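Long-range contact in aspartokinase 1, chloroplastic (Arabidopsis thaliana, PDB 2CDQ), which catalyses the ATP-dependent phosphorylation of L-aspartate to 4-phospho-L-aspartate, the first step of the aspartate-family pathway, under allosteric control by lysine and S-adenosylmethionine: residues Tyr169-Ile177 with Thr191-Leu199. Residues are numbered along the deposited sequence; the frame is centred on the assembly and turned at random.
Sequences YDAFEIGFI and TYPAVAKRL
Arg198 reaches from helix 191-205 between Glu173, in the loop joining strands 166-169 and 177-178 of the amino acid kinase domain, and Tyr169 at the end of the first strand. Its NH2 forms a salt bridge with Glu173 OE1 at 2.9 Å, whereas Glu173 OE2 stays 3.9 Å from NH2. Carboxylate and guanidinium planes 84° apart are consistent with this single-oxygen bridge. NH1 lies in the plane of the Tyr169 ring at its edge, rather than stacking over a face; one guanidinium face is turned to Ile174 CG2. Leu199 CD2 lies over one face of the Tyr169 ring, a CH-pi contact 3.9 Å from the centroid. At the helix start, Ile177 N donates to Thr191 OG1 (2.8 Å). With chi1 at -71°, Thr191 holds this oxygen beside its own backbone N and sends CG2 over a face of the Phe176 ring. Val195 CG2 fills the middle, 4.0 Å from Phe176 CD1, where Gly175 CA comes within 5.1 Å of Val195 CA. Farther out, helix 232-244 packs on Phe176 through Thr236 and Thr239, while Asp202 OD1 hydrogen-bonds Tyr169 OH and salt-bridges Arg198 NH1. Arg198 thus joins two carboxylates, which probably favour its charged form and limit its rotation.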
loop_
_atom_site.group_PDB
_atom_site.type_symbol
_atom_site.label_atom_id
_atom_site.label_comp_id
_atom_site.label_asym_id
_atom_site.label_seq_id
_atom_site.Cartn_x
_atom_site.Cartn_y
_atom_site.Cartn_z
ATOM N N TYR A 169 14.497 24.279 34.391
ATOM C CA TYR A 169 13.989 22.979 34.775
ATOM C C TYR A 169 14.531 21.889 33.871
ATOM O O TYR A 169 14.417 21.972 32.646
ATOM C CB TYR A 169 12.469 22.972 34.695
ATOM C CG TYR A 169 11.768 23.727 35.798
ATOM C CD1 TYR A 169 11.090 24.919 35.533
ATOM C CD2 TYR A 169 11.764 23.241 37.108
ATOM C CE1 TYR A 169 10.432 25.610 36.550
ATOM C CE2 TYR A 169 11.110 23.921 38.127
ATOM C CZ TYR A 169 10.448 25.101 37.843
ATOM O OH TYR A 169 9.803 25.770 38.853
ATOM N N ASP A 170 15.127 20.870 34.479
ATOM C CA ASP A 170 15.393 19.633 33.773
ATOM C C ASP A 170 14.084 18.848 33.754
ATOM O O ASP A 170 13.511 18.559 34.808
ATOM C CB ASP A 170 16.509 18.841 34.456
ATOM C CG ASP A 170 17.888 19.449 34.226
ATOM O OD1 ASP A 170 17.986 20.448 33.465
ATOM O OD2 ASP A 170 18.880 18.923 34.800
ATOM N N ALA A 171 13.600 18.537 32.553
ATOM C CA ALA A 171 12.337 17.819 32.375
ATOM C C ALA A 171 12.293 16.519 33.170
ATOM O O ALA A 171 11.262 16.183 33.759
ATOM C CB ALA A 171 12.087 17.541 30.905
ATOM N N PHE A 172 13.420 15.806 33.194
ATOM C CA PHE A 172 13.503 14.508 33.867
ATOM C C PHE A 172 13.446 14.610 35.391
ATOM O O PHE A 172 13.218 13.608 36.075
ATOM C CB PHE A 172 14.747 13.727 33.421
ATOM C CG PHE A 172 16.035 14.498 33.545
ATOM C CD1 PHE A 172 16.734 14.526 34.747
ATOM C CD2 PHE A 172 16.561 15.177 32.450
ATOM C CE1 PHE A 172 17.931 15.233 34.864
ATOM C CE2 PHE A 172 17.761 15.886 32.557
ATOM C CZ PHE A 172 18.446 15.913 33.767
ATOM N N GLU A 173 13.639 15.822 35.911
ATOM C CA GLU A 173 13.624 16.065 37.354
ATOM C C GLU A 173 12.281 16.632 37.843
ATOM O O GLU A 173 12.038 16.693 39.048
ATOM C CB GLU A 173 14.790 16.986 37.748
ATOM C CG GLU A 173 15.389 16.730 39.137
ATOM C CD GLU A 173 14.739 17.563 40.251
ATOM O OE1 GLU A 173 14.235 18.683 39.965
ATOM O OE2 GLU A 173 14.739 17.095 41.419
ATOM N N ILE A 174 11.401 17.019 36.919
ATOM C CA ILE A 174 10.116 17.634 37.299
ATOM C C ILE A 174 8.864 16.764 37.082
ATOM O O ILE A 174 7.735 17.223 37.301
ATOM C CB ILE A 174 9.908 19.029 36.646
ATOM C CG1 ILE A 174 9.821 18.920 35.118
ATOM C CG2 ILE A 174 11.013 19.978 37.078
ATOM C CD1 ILE A 174 9.198 20.130 34.447
ATOM N N GLY A 175 9.060 15.520 36.655
ATOM C CA GLY A 175 7.933 14.613 36.483
ATOM C C GLY A 175 7.536 14.305 35.050
ATOM O O GLY A 175 6.369 14.014 34.777
ATOM N N PHE A 176 8.495 14.385 34.128
ATOM C CA PHE A 176 8.322 13.786 32.811
ATOM C C PHE A 176 8.651 12.308 32.978
ATOM O O PHE A 176 9.823 11.920 33.019
ATOM C CB PHE A 176 9.212 14.461 31.751
ATOM C CG PHE A 176 8.493 15.500 30.929
ATOM C CD1 PHE A 176 8.289 16.786 31.421
ATOM C CD2 PHE A 176 8.010 15.188 29.659
ATOM C CE1 PHE A 176 7.611 17.746 30.664
ATOM C CE2 PHE A 176 7.328 16.142 28.892
ATOM C CZ PHE A 176 7.130 17.419 29.396
ATOM N N ILE A 177 7.603 11.498 33.120
ATOM C CA ILE A 177 7.755 10.062 33.373
ATOM C C ILE A 177 7.552 9.272 32.077
ATOM O O ILE A 177 6.583 9.495 31.346
ATOM C CB ILE A 177 6.798 9.557 34.496
ATOM C CG1 ILE A 177 6.721 10.562 35.665
ATOM C CG2 ILE A 177 7.201 8.155 34.977
ATOM C CD1 ILE A 177 8.046 10.830 36.407
ATOM N N THR A 191 2.529 11.578 34.121
ATOM C CA THR A 191 3.288 12.796 33.846
ATOM C C THR A 191 2.458 14.062 34.075
ATOM O O THR A 191 2.947 15.013 34.689
ATOM C CB THR A 191 3.904 12.762 32.406
ATOM O OG1 THR A 191 4.961 11.794 32.357
ATOM C CG2 THR A 191 4.462 14.119 31.988
ATOM N N TYR A 192 1.211 14.069 33.603
ATOM C CA TYR A 192 0.364 15.269 33.694
ATOM C C TYR A 192 0.121 15.768 35.130
ATOM O O TYR A 192 0.338 16.953 35.408
ATOM C CB TYR A 192 -0.960 15.094 32.932
ATOM C CG TYR A 192 -0.772 14.721 31.481
ATOM C CD1 TYR A 192 -1.073 13.437 31.033
ATOM C CD2 TYR A 192 -0.275 15.643 30.560
ATOM C CE1 TYR A 192 -0.896 13.078 29.702
ATOM C CE2 TYR A 192 -0.086 15.294 29.223
ATOM C CZ TYR A 192 -0.401 14.009 28.802
ATOM O OH TYR A 192 -0.226 13.646 27.484
ATOM N N PRO A 193 -0.330 14.878 36.043
ATOM C CA PRO A 193 -0.498 15.309 37.440
ATOM C C PRO A 193 0.816 15.691 38.140
ATOM O O PRO A 193 0.832 16.649 38.926
ATOM C CB PRO A 193 -1.134 14.085 38.116
ATOM C CG PRO A 193 -1.710 13.276 36.990
ATOM C CD PRO A 193 -0.747 13.474 35.866
ATOM N N ALA A 194 1.896 14.957 37.848
ATOM C CA ALA A 194 3.202 15.195 38.474
ATOM C C ALA A 194 3.794 16.545 38.086
ATOM O O ALA A 194 4.337 17.260 38.932
ATOM C CB ALA A 194 4.173 14.075 38.134
ATOM N N VAL A 195 3.677 16.885 36.805
ATOM C CA VAL A 195 4.247 18.117 36.260
ATOM C C VAL A 195 3.450 19.355 36.681
ATOM O O VAL A 195 4.040 20.371 37.070
ATOM C CB VAL A 195 4.410 18.029 34.717
ATOM C CG1 VAL A 195 4.582 19.411 34.085
ATOM C CG2 VAL A 195 5.590 17.132 34.374
ATOM N N ALA A 196 2.122 19.264 36.614
ATOM C CA ALA A 196 1.245 20.355 37.045
ATOM C C ALA A 196 1.491 20.717 38.511
ATOM O O ALA A 196 1.540 21.899 38.866
ATOM C CB ALA A 196 -0.213 19.989 36.822
ATOM N N LYS A 197 1.673 19.689 39.340
ATOM C CA LYS A 197 1.910 19.846 40.778
ATOM C C LYS A 197 3.259 20.501 41.072
ATOM O O LYS A 197 3.350 21.392 41.923
ATOM C CB LYS A 197 1.818 18.485 41.475
ATOM C CG LYS A 197 1.392 18.528 42.937
ATOM C CD LYS A 197 2.584 18.442 43.882
ATOM C CE LYS A 197 2.232 17.672 45.149
ATOM N NZ LYS A 197 1.047 18.238 45.853
ATOM N N ARG A 198 4.297 20.059 40.361
ATOM C CA ARG A 198 5.652 20.570 40.563
ATOM C C ARG A 198 5.796 22.003 40.049
ATOM O O ARG A 198 6.428 22.842 40.698
ATOM C CB ARG A 198 6.676 19.657 39.881
ATOM C CG ARG A 198 7.909 19.334 40.724
ATOM C CD ARG A 198 8.884 20.501 40.821
ATOM N NE ARG A 198 10.214 20.031 41.197
ATOM C CZ ARG A 198 11.305 20.790 41.225
ATOM N NH1 ARG A 198 11.236 22.076 40.902
ATOM N NH2 ARG A 198 12.473 20.261 41.576
ATOM N N LEU A 199 5.204 22.277 38.888
ATOM C CA LEU A 199 5.276 23.607 38.284
ATOM C C LEU A 199 4.401 24.632 38.996
ATOM O O LEU A 199 4.701 25.823 38.962
ATOM C CB LEU A 199 4.957 23.564 36.780
ATOM C CG LEU A 199 6.044 23.063 35.816
ATOM C CD1 LEU A 199 5.533 23.063 34.381
ATOM C CD2 LEU A 199 7.324 23.886 35.919
#